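PDB 5D4S: arabinose metabolism transcriptional repressor from Bacillus subtilis, which binds operator DNA through a winged helix-turn-helix domain of the GntR family and probably represses genes of arabinose metabolism. Local coordinates for residues G39-L42 with P43-I47; K46-T49 with E50-M54; P23-A26 with Q27-E31. All blocks are in the same frame, centred on the assembly; numbering follows the deposited sequence.

Interaction 1: G39-L42 with P43-I47; sequences GKIL and PDQKI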
loop_
_atom_site.group_PDB
_atom_site.type_symbol
_atom_site.label_atom_id
_atom_site.label_comp_id
_atom_site.label_asym_id
_atom_site.label_seq_id
_atom_site.Cartn_x
_atom_site.Cartn_y
_atom_site.Cartn_z
ATOM N N GLY B 39 -19.922 0.825 11.835
ATOM C CA GLY B 39 -21.080 1.199 11.049
ATOM C C GLY B 39 -21.203 2.684 10.778
ATOM O O GLY B 39 -22.227 3.125 10.275
ATOM N N LYS B 40 -20.169 3.456 11.097
ATOM C CA LYS B 40 -20.176 4.890 10.803
ATOM C C LYS B 40 -20.190 5.143 9.291
ATOM O O LYS B 40 -20.681 6.173 8.832
ATOM C CB LYS B 40 -18.971 5.585 11.446
ATOM C CG LYS B 40 -19.079 5.760 12.964
ATOM C CD LYS B 40 -17.883 6.531 13.528
ATOM C CE LYS B 40 -18.103 6.927 14.989
ATOM N NZ LYS B 40 -17.030 7.834 15.515
ATOM N N ILE B 41 -19.632 4.208 8.523
ATOM C CA ILE B 41 -19.721 4.257 7.065
ATOM C C ILE B 41 -20.276 2.924 6.568
ATOM O O ILE B 41 -19.827 1.863 6.996
ATOM C CB ILE B 41 -18.350 4.537 6.403
ATOM C CG1 ILE B 41 -17.615 5.637 7.147
ATOM C CG2 ILE B 41 -18.512 4.982 4.961
ATOM C CD1 ILE B 41 -16.330 6.034 6.495
ATOM N N LEU B 42 -21.262 2.987 5.676
ATOM C CA LEU B 42 -21.940 1.789 5.174
ATOM C C LEU B 42 -21.404 1.396 3.803
ATOM O O LEU B 42 -20.779 2.219 3.142
ATOM C CB LEU B 42 -23.448 2.031 5.103
ATOM C CG LEU B 42 -24.059 2.476 6.428
ATOM C CD1 LEU B 42 -25.544 2.756 6.259
ATOM C CD2 LEU B 42 -23.814 1.423 7.493
ATOM N N PRO B 43 -21.629 0.135 3.380
ATOM C CA PRO B 43 -21.198 -0.289 2.045
ATOM C C PRO B 43 -21.653 0.664 0.951
ATOM O O PRO B 43 -22.796 1.127 0.970
ATOM C CB PRO B 43 -21.862 -1.656 1.888
ATOM C CG PRO B 43 -21.886 -2.184 3.271
ATOM C CD PRO B 43 -22.193 -0.991 4.143
ATOM N N ASP B 44 -20.732 0.968 0.041
ATOM C CA ASP B 44 -20.956 1.851 -1.105
ATOM C C ASP B 44 -21.165 3.303 -0.693
ATOM O O ASP B 44 -21.576 4.127 -1.510
ATOM C CB ASP B 44 -22.138 1.357 -1.949
ATOM C CG ASP B 44 -21.896 -0.027 -2.521
ATOM O OD1 ASP B 44 -20.721 -0.348 -2.813
ATOM O OD2 ASP B 44 -22.868 -0.798 -2.662
ATOM N N GLN B 45 -20.874 3.615 0.566
ATOM C CA GLN B 45 -20.820 5.007 1.002
ATOM C C GLN B 45 -19.396 5.516 0.869
ATOM O O GLN B 45 -18.426 4.771 1.072
ATOM C CB GLN B 45 -21.301 5.174 2.445
ATOM C CG GLN B 45 -22.775 4.920 2.661
ATOM C CD GLN B 45 -23.203 5.239 4.080
ATOM O OE1 GLN B 45 -22.365 5.452 4.958
ATOM N NE2 GLN B 45 -24.510 5.281 4.312
ATOM N N LYS B 46 -19.272 6.792 0.538
ATOM C CA LYS B 46 -17.972 7.387 0.264
ATOM C C LYS B 46 -17.296 7.811 1.558
ATOM O O LYS B 46 -17.949 8.383 2.439
ATOM C CB LYS B 46 -18.149 8.585 -0.671
ATOM C CG LYS B 46 -16.878 9.271 -1.105
ATOM C CD LYS B 46 -17.215 10.582 -1.818
ATOM C CE LYS B 46 -15.992 11.482 -1.944
ATOM N NZ LYS B 46 -15.559 12.067 -0.642
ATOM N N ILE B 47 -16.006 7.515 1.687
ATOM C CA ILE B 47 -15.223 8.035 2.796
ATOM C C ILE B 47 -14.724 9.413 2.389
ATOM O O ILE B 47 -14.845 9.778 1.217
ATOM C CB ILE B 47 -14.034 7.108 3.162
ATOM C CG1 ILE B 47 -12.972 7.100 2.054
ATOM C CG2 ILE B 47 -14.524 5.704 3.478
ATOM C CD1 ILE B 47 -11.682 6.424 2.488
#
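Two hydrogen bonds join Leu-42 and Gln-45, one using the leucine's carbonyl oxygen, the other its backbone N-H. The first closes a type II beta turn: Gln-45 N donates to Leu-42 O at 2.9 Å, with Pro-43 and Asp-44 at the two corners. Asp-44 takes the second corner with positive phi (68°), and its OD1 is held by the hydroxyl of Tyr-78. In the second bond the side chain of Gln-45 folds back over the turn, and Leu-42 N donates to Gln-45 OE1 at 2.8 Å. The N-H points almost straight at the oxygen (168°) but meets it from above the amide plane.

Van der Waals contacts surround these bonds. Leu-42 and Gln-45 run side by side in the same direction, with Leu-42 CD1 3.4 Å from Gln-45 NE2. Ile-41 CG2 packs on Gln-45 CB at 3.8 Å, while Ile-41 CD1 makes an apolar contact with Ile-47 CG2 at 3.5 Å.

Backbone hydrogen bonds pair Asp-44 and Gln-45 with Val-87 and Ile-47 with Thr-85, laying the segment 43-47 along strand 84-87. The arrangement is a beta turn reinforced by a glutamine side chain, set against the wing of a winged helix-turn-helix domain.

Interaction 2: K46-T49 with E50-M54; sequences KIPT and ENELM. With nucleotides of chain C.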
loop_
_atom_site.group_PDB
_atom_site.type_symbol
_atom_site.label_atom_id
_atom_site.label_comp_id
_atom_site.label_asym_id
_atom_site.label_seq_id
_atom_site.Cartn_x
_atom_site.Cartn_y
_atom_site.Cartn_z
ATOM N N LYS B 46 -19.272 6.792 0.538
ATOM C CA LYS B 46 -17.972 7.387 0.264
ATOM C C LYS B 46 -17.296 7.811 1.558
ATOM O O LYS B 46 -17.949 8.383 2.439
ATOM C CB LYS B 46 -18.149 8.585 -0.671
ATOM C CG LYS B 46 -16.878 9.271 -1.105
ATOM C CD LYS B 46 -17.215 10.582 -1.818
ATOM C CE LYS B 46 -15.992 11.482 -1.944
ATOM N NZ LYS B 46 -15.559 12.067 -0.642
ATOM N N ILE B 47 -16.006 7.515 1.687
ATOM C CA ILE B 47 -15.223 8.035 2.796
ATOM C C ILE B 47 -14.724 9.413 2.389
ATOM O O ILE B 47 -14.845 9.778 1.217
ATOM C CB ILE B 47 -14.034 7.108 3.162
ATOM C CG1 ILE B 47 -12.972 7.100 2.054
ATOM C CG2 ILE B 47 -14.524 5.704 3.478
ATOM C CD1 ILE B 47 -11.682 6.424 2.488
ATOM N N PRO B 48 -14.164 10.190 3.338
ATOM C CA PRO B 48 -13.636 11.502 2.952
ATOM C C PRO B 48 -12.577 11.426 1.865
ATOM O O PRO B 48 -11.925 10.394 1.715
ATOM C CB PRO B 48 -13.021 12.027 4.247
ATOM C CG PRO B 48 -13.766 11.341 5.320
ATOM C CD PRO B 48 -14.042 9.969 4.794
ATOM N N THR B 49 -12.404 12.517 1.130
ATOM C CA THR B 49 -11.377 12.596 0.102
ATOM C C THR B 49 -9.985 12.496 0.698
ATOM O O THR B 49 -9.806 12.637 1.908
ATOM C CB THR B 49 -11.459 13.899 -0.664
ATOM O OG1 THR B 49 -11.099 14.974 0.217
ATOM C CG2 THR B 49 -12.881 14.124 -1.180
ATOM N N GLU B 50 -8.997 12.263 -0.159
ATOM C CA GLU B 50 -7.624 12.144 0.301
ATOM C C GLU B 50 -7.183 13.449 0.934
ATOM O O GLU B 50 -6.489 13.433 1.925
ATOM C CB GLU B 50 -6.689 11.737 -0.855
ATOM C CG GLU B 50 -6.845 10.267 -1.228
ATOM C CD GLU B 50 -6.108 9.885 -2.521
ATOM O OE1 GLU B 50 -5.336 10.709 -3.059
ATOM O OE2 GLU B 50 -6.319 8.756 -3.005
ATOM N N ASN B 51 -7.608 14.583 0.390
ATOM C CA ASN B 51 -7.205 15.862 0.971
ATOM C C ASN B 51 -7.857 16.147 2.337
ATOM O O ASN B 51 -7.228 16.734 3.234
ATOM C CB ASN B 51 -7.508 17.001 0.005
ATOM C CG ASN B 51 -6.363 17.245 -0.948
ATOM O OD1 ASN B 51 -5.606 18.203 -0.795
ATOM N ND2 ASN B 51 -6.199 16.351 -1.916
ATOM N N GLU B 52 -9.109 15.726 2.476
ATOM C CA GLU B 52 -9.810 15.825 3.751
ATOM C C GLU B 52 -9.104 14.944 4.777
ATOM O O GLU B 52 -8.903 15.353 5.918
ATOM C CB GLU B 52 -11.270 15.421 3.603
ATOM C CG GLU B 52 -12.082 16.471 2.840
ATOM C CD GLU B 52 -13.481 16.031 2.533
ATOM O OE1 GLU B 52 -13.743 14.811 2.562
ATOM O OE2 GLU B 52 -14.326 16.909 2.274
ATOM N N LEU B 53 -8.726 13.742 4.363
ATOM C CA LEU B 53 -8.030 12.822 5.266
ATOM C C LEU B 53 -6.652 13.357 5.664
ATOM O O LEU B 53 -6.248 13.234 6.827
ATOM C CB LEU B 53 -7.904 11.436 4.633
ATOM C CG LEU B 53 -9.248 10.719 4.471
ATOM C CD1 LEU B 53 -9.094 9.423 3.702
ATOM C CD2 LEU B 53 -9.909 10.470 5.820
ATOM N N MET B 54 -5.939 13.944 4.705
ATOM C CA MET B 54 -4.642 14.579 4.965
ATOM C C MET B 54 -4.765 15.619 6.056
ATOM O O MET B 54 -3.983 15.644 7.011
ATOM C CB MET B 54 -4.095 15.258 3.710
ATOM C CG MET B 54 -3.693 14.327 2.608
ATOM S SD MET B 54 -3.371 15.274 1.112
ATOM C CE MET B 54 -2.091 16.367 1.700
ATOM P P DT C 8 -10.482 11.023 -3.480
ATOM O OP1 DT C 8 -11.314 10.165 -2.610
ATOM O OP2 DT C 8 -9.594 12.074 -2.904
ATOM O "O5'" DT C 8 -9.725 10.108 -4.544
ATOM C "C5'" DT C 8 -10.471 9.107 -5.239
ATOM C "C4'" DT C 8 -9.697 8.531 -6.408
ATOM O "O4'" DT C 8 -9.242 9.610 -7.270
ATOM C "C3'" DT C 8 -8.444 7.722 -6.037
ATOM O "O3'" DT C 8 -8.347 6.604 -6.900
ATOM C "C2'" DT C 8 -7.321 8.718 -6.292
ATOM C "C1'" DT C 8 -7.868 9.466 -7.500
ATOM N N1 DT C 8 -7.262 10.810 -7.703
ATOM C C2 DT C 8 -6.768 11.124 -8.943
ATOM O O2 DT C 8 -6.840 10.380 -9.897
ATOM N N3 DT C 8 -6.219 12.357 -9.037
ATOM C C4 DT C 8 -6.085 13.289 -8.040
ATOM O O4 DT C 8 -5.561 14.385 -8.242
ATOM C C5 DT C 8 -6.601 12.891 -6.754
ATOM C C7 DT C 8 -6.501 13.820 -5.581
ATOM C C6 DT C 8 -7.159 11.678 -6.650
ATOM P P DT C 7 -13.302 16.981 -3.920
ATOM O OP1 DT C 7 -14.536 16.666 -3.163
ATOM O OP2 DT C 7 -12.207 17.784 -3.326
ATOM O "O5'" DT C 7 -12.649 15.635 -4.428
ATOM C "C5'" DT C 7 -13.418 14.657 -5.089
ATOM C "C4'" DT C 7 -12.499 13.598 -5.684
ATOM O "O4'" DT C 7 -11.851 14.095 -6.876
ATOM C "C3'" DT C 7 -11.364 13.141 -4.743
ATOM O "O3'" DT C 7 -11.580 11.798 -4.379
ATOM C "C2'" DT C 7 -10.066 13.288 -5.576
ATOM C "C1'" DT C 7 -10.585 13.481 -6.994
ATOM N N1 DT C 7 -9.717 14.334 -7.838
ATOM C C2 DT C 7 -9.322 13.856 -9.065
ATOM O O2 DT C 7 -9.648 12.766 -9.500
ATOM N N3 DT C 7 -8.558 14.699 -9.784
ATOM C C4 DT C 7 -8.112 15.936 -9.439
ATOM O O4 DT C 7 -7.400 16.596 -10.198
ATOM C C5 DT C 7 -8.541 16.404 -8.139
ATOM C C7 DT C 7 -8.117 17.759 -7.648
ATOM C C6 DT C 7 -9.326 15.584 -7.399
#
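Thr-49 and Glu-52 face each other across the start of helix 50-57 and form a capping box. Thr-49 OG1 sits between its own backbone N and carbonyl carbon (chi1 68°), which turns the hydroxyl oxygen toward the first helical turn, where it accepts from Glu-52 N at 3.1 Å. Glu-52 returns the bond with an extended side chain that crosses the threonine obliquely: Thr-49 N donates to Glu-52 OE1 at 3.0 Å, approaching from above the carboxylate plane. The same oxygen lies against the CA-CB edge of Pro-48, 3.3 Å from CB.

Leu-53 comes in at about a right angle to Pro-48, its CD2 3.8 Å from Pro-48 CB. Its backbone N donates to Thr-49 O, the first regular bond of the helix.

The cap also grips DNA. Glu-50 N donates almost straight (177°) to DT8 of chain C OP2 at 2.8 Å, so a phosphate meets the amino end of the helix, where the helix dipole would probably favour it. Thr-49 CG2 packs 3.6 Å from O5' of DT7 of chain C. The Glu-50 side chain runs alongside the DT8 sugar, its carboxylate in salt bridges with Arg-61 and Arg-65.

On the protein side, Leu-53 packs on Ile-64 and Ile-68 of helix 61-74 and, with Pro-48, on Trp-35 of helix 24-35, while Lys-46 touches Phe-86 of strand 84-87.

Interaction 3: P23-A26 with Q27-E31; sequences PKYA and QVKEE. With nucleotides of chain D.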
loop_
_atom_site.group_PDB
_atom_site.type_symbol
_atom_site.label_atom_id
_atom_site.label_comp_id
_atom_site.label_asym_id
_atom_site.label_seq_id
_atom_site.Cartn_x
_atom_site.Cartn_y
_atom_site.Cartn_z
ATOM N N PRO B 23 3.264 2.790 13.081
ATOM C CA PRO B 23 3.554 3.829 12.102
ATOM C C PRO B 23 2.282 4.627 11.820
ATOM O O PRO B 23 1.189 4.089 11.989
ATOM C CB PRO B 23 3.993 3.037 10.849
ATOM C CG PRO B 23 4.324 1.678 11.341
ATOM C CD PRO B 23 3.443 1.438 12.525
ATOM N N LYS B 24 2.422 5.879 11.403
ATOM C CA LYS B 24 1.257 6.709 11.089
ATOM C C LYS B 24 0.265 6.072 10.099
ATOM O O LYS B 24 -0.965 6.184 10.290
ATOM C CB LYS B 24 1.731 8.057 10.549
ATOM C CG LYS B 24 2.435 8.920 11.608
ATOM C CD LYS B 24 2.820 10.259 10.986
ATOM C CE LYS B 24 3.746 11.035 11.887
ATOM N NZ LYS B 24 3.255 10.986 13.280
ATOM N N TYR B 25 0.766 5.408 9.050
ATOM C CA TYR B 25 -0.151 4.835 8.049
ATOM C C TYR B 25 -0.977 3.738 8.713
ATOM O O TYR B 25 -2.146 3.562 8.397
ATOM C CB TYR B 25 0.595 4.276 6.801
ATOM C CG TYR B 25 1.298 2.959 7.041
ATOM C CD1 TYR B 25 0.624 1.746 6.919
ATOM C CD2 TYR B 25 2.637 2.926 7.402
ATOM C CE1 TYR B 25 1.269 0.540 7.174
ATOM C CE2 TYR B 25 3.285 1.734 7.653
ATOM C CZ TYR B 25 2.604 0.547 7.536
ATOM O OH TYR B 25 3.272 -0.635 7.778
ATOM N N ALA B 26 -0.369 3.014 9.653
ATOM C CA ALA B 26 -1.076 1.949 10.358
ATOM C C ALA B 26 -2.160 2.512 11.284
ATOM O O ALA B 26 -3.240 1.932 11.413
ATOM C CB ALA B 26 -0.083 1.084 11.161
ATOM N N GLN B 27 -1.866 3.632 11.940
ATOM C CA GLN B 27 -2.859 4.274 12.796
ATOM C C GLN B 27 -4.035 4.781 11.953
ATOM O O GLN B 27 -5.197 4.658 12.353
ATOM C CB GLN B 27 -2.233 5.423 13.581
ATOM C CG GLN B 27 -1.117 4.961 14.498
ATOM C CD GLN B 27 -0.461 6.108 15.237
ATOM O OE1 GLN B 27 -1.140 6.958 15.816
ATOM N NE2 GLN B 27 0.868 6.131 15.236
ATOM N N VAL B 28 -3.730 5.335 10.785
ATOM C CA VAL B 28 -4.792 5.826 9.909
ATOM C C VAL B 28 -5.639 4.646 9.443
ATOM O O VAL B 28 -6.867 4.723 9.464
ATOM C CB VAL B 28 -4.233 6.592 8.723
ATOM C CG1 VAL B 28 -5.334 6.879 7.719
ATOM C CG2 VAL B 28 -3.613 7.893 9.204
ATOM N N LYS B 29 -4.986 3.548 9.058
ATOM C CA LYS B 29 -5.696 2.302 8.729
ATOM C C LYS B 29 -6.633 1.851 9.851
ATOM O O LYS B 29 -7.769 1.454 9.595
ATOM C CB LYS B 29 -4.705 1.166 8.428
ATOM C CG LYS B 29 -4.109 1.223 7.053
ATOM C CD LYS B 29 -2.949 0.236 6.845
ATOM C CE LYS B 29 -3.402 -1.208 6.976
ATOM N NZ LYS B 29 -2.259 -2.149 6.745
ATOM N N GLU B 30 -6.136 1.871 11.084
ATOM C CA GLU B 30 -6.928 1.455 12.232
ATOM C C GLU B 30 -8.154 2.349 12.422
ATOM O O GLU B 30 -9.249 1.857 12.687
ATOM C CB GLU B 30 -6.089 1.450 13.510
ATOM C CG GLU B 30 -5.568 0.072 13.877
ATOM C CD GLU B 30 -4.868 0.040 15.228
ATOM O OE1 GLU B 30 -4.996 1.019 15.997
ATOM O OE2 GLU B 30 -4.194 -0.972 15.518
ATOM N N GLU B 31 -7.970 3.659 12.286
ATOM C CA GLU B 31 -9.096 4.575 12.476
ATOM C C GLU B 31 -10.133 4.375 11.359
ATOM O O GLU B 31 -11.318 4.168 11.619
ATOM C CB GLU B 31 -8.599 6.023 12.526
ATOM C CG GLU B 31 -9.696 7.068 12.725
ATOM C CD GLU B 31 -10.136 7.191 14.168
ATOM O OE1 GLU B 31 -9.514 6.542 15.033
ATOM O OE2 GLU B 31 -11.101 7.942 14.436
ATOM P P DA D 9 4.952 6.420 9.180
ATOM O OP1 DA D 9 4.809 6.931 10.561
ATOM O OP2 DA D 9 3.811 5.771 8.491
ATOM O "O5'" DA D 9 5.361 7.670 8.297
ATOM C "C5'" DA D 9 6.320 8.573 8.779
ATOM C "C4'" DA D 9 6.603 9.600 7.731
ATOM O "O4'" DA D 9 7.430 9.017 6.697
ATOM C "C3'" DA D 9 5.341 10.116 6.984
ATOM O "O3'" DA D 9 5.251 11.478 7.162
ATOM C "C2'" DA D 9 5.629 9.790 5.537
ATOM C "C1'" DA D 9 7.141 9.713 5.542
ATOM N N9 DA D 9 7.684 9.020 4.382
ATOM C C8 DA D 9 7.301 7.809 3.885
ATOM N N7 DA D 9 7.954 7.456 2.807
ATOM C C5 DA D 9 8.804 8.526 2.571
ATOM C C6 DA D 9 9.762 8.776 1.565
ATOM N N6 DA D 9 10.016 7.928 0.558
ATOM N N1 DA D 9 10.439 9.934 1.628
ATOM C C2 DA D 9 10.184 10.790 2.627
ATOM N N3 DA D 9 9.306 10.669 3.622
ATOM C C4 DA D 9 8.640 9.499 3.528
ATOM P P DT D 8 6.642 0.259 6.994
ATOM O OP1 DT D 8 5.914 -0.192 8.213
ATOM O OP2 DT D 8 6.084 0.083 5.630
ATOM O "O5'" DT D 8 6.948 1.791 7.233
ATOM C "C5'" DT D 8 7.444 2.187 8.494
ATOM C "C4'" DT D 8 7.676 3.668 8.517
ATOM O "O4'" DT D 8 8.702 3.985 7.563
ATOM C "C3'" DT D 8 6.453 4.524 8.132
ATOM O "O3'" DT D 8 6.258 5.496 9.136
ATOM C "C2'" DT D 8 6.862 5.162 6.791
ATOM C "C1'" DT D 8 8.375 5.197 6.941
ATOM N N1 DT D 8 9.133 5.274 5.656
ATOM C C2 DT D 8 10.025 6.297 5.487
ATOM O O2 DT D 8 10.228 7.150 6.330
ATOM N N3 DT D 8 10.682 6.289 4.301
ATOM C C4 DT D 8 10.560 5.376 3.284
ATOM O O4 DT D 8 11.213 5.468 2.254
ATOM C C5 DT D 8 9.607 4.316 3.518
ATOM C C7 DT D 8 9.370 3.272 2.475
ATOM C C6 DT D 8 8.944 4.316 4.684
#
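Pro-23 O accepts from Gln-27 N at 3.1 Å, the first of four consecutive i to i+4 bonds that wind residues 23-30 into the opening turns of helix 24-35. Lys-24 O to Val-28 N, Tyr-25 O to Lys-29 N and Ala-26 O to Glu-30 N follow, each 2.9 Å long. Pro-23 occupies the N-cap position, and the two amides after it are turned outward to a DNA phosphate. Lys-24 N donates to OP1 of DA9 of chain D at 2.7 Å, while Tyr-25 N donates to OP2 of the same nucleotide at 3.1 Å. The phosphate is thus bound by both non-bridging oxygens at the amino end of the helix, where the helix dipole would probably favour an anion.

Tyr-25 carries the grip to the preceding phosphate. Its CG lies between the backbone N and the carbonyl carbon (chi1 75°), a torsion that sends the ring forward past the helix start, and the hydroxyl donates to OP1 of DT8 of chain D at 2.7 Å. That oxygen lies in the plane of the ring, at its edge. Lys-29 runs beside the tyrosine in the same direction, with its CD 3.9 Å from Tyr-25 CD1, before a bend at chi3 carries NZ to a salt bridge with Asp-70. On the other flank, the aliphatic part of Lys-24 brushes the DA9 phosphate, with CG 3.3 Å from OP1. Gln-27 NE2 makes hydrogen bonds to the carbonyl oxygens of Leu-22 and Phe-12.

Helix 61-74 packs alongside: Ala-67 touches Val-28 and Lys-29, and Lys-66 makes a cation-pi contact with Tyr-25. Val-28 and Glu-31 pack on Phe-57 of helix 50-57.

How the interactions relate
Along the chain interaction 3 comes first, at the start of helix 24-35; interaction 1 follows in the loop after that helix, and interaction 2 begins on Lys-46 and Ile-47, where interaction 1 ends, and runs into helix 50-57. The centres of interactions 1 and 2 are about 13 Å apart, those of 2 and 3 about 14 Å, and those of 1 and 3 about 18 Å. Interaction 3 lies across the chain's centre from the other two. Interactions 2 and 3 each present a helix amino end to a phosphate, on different DNA strands, whereas interaction 1 joins the loop to strand 84-87. The DNA backbone is thus held at two helix starts, with interaction 1 on the wing side.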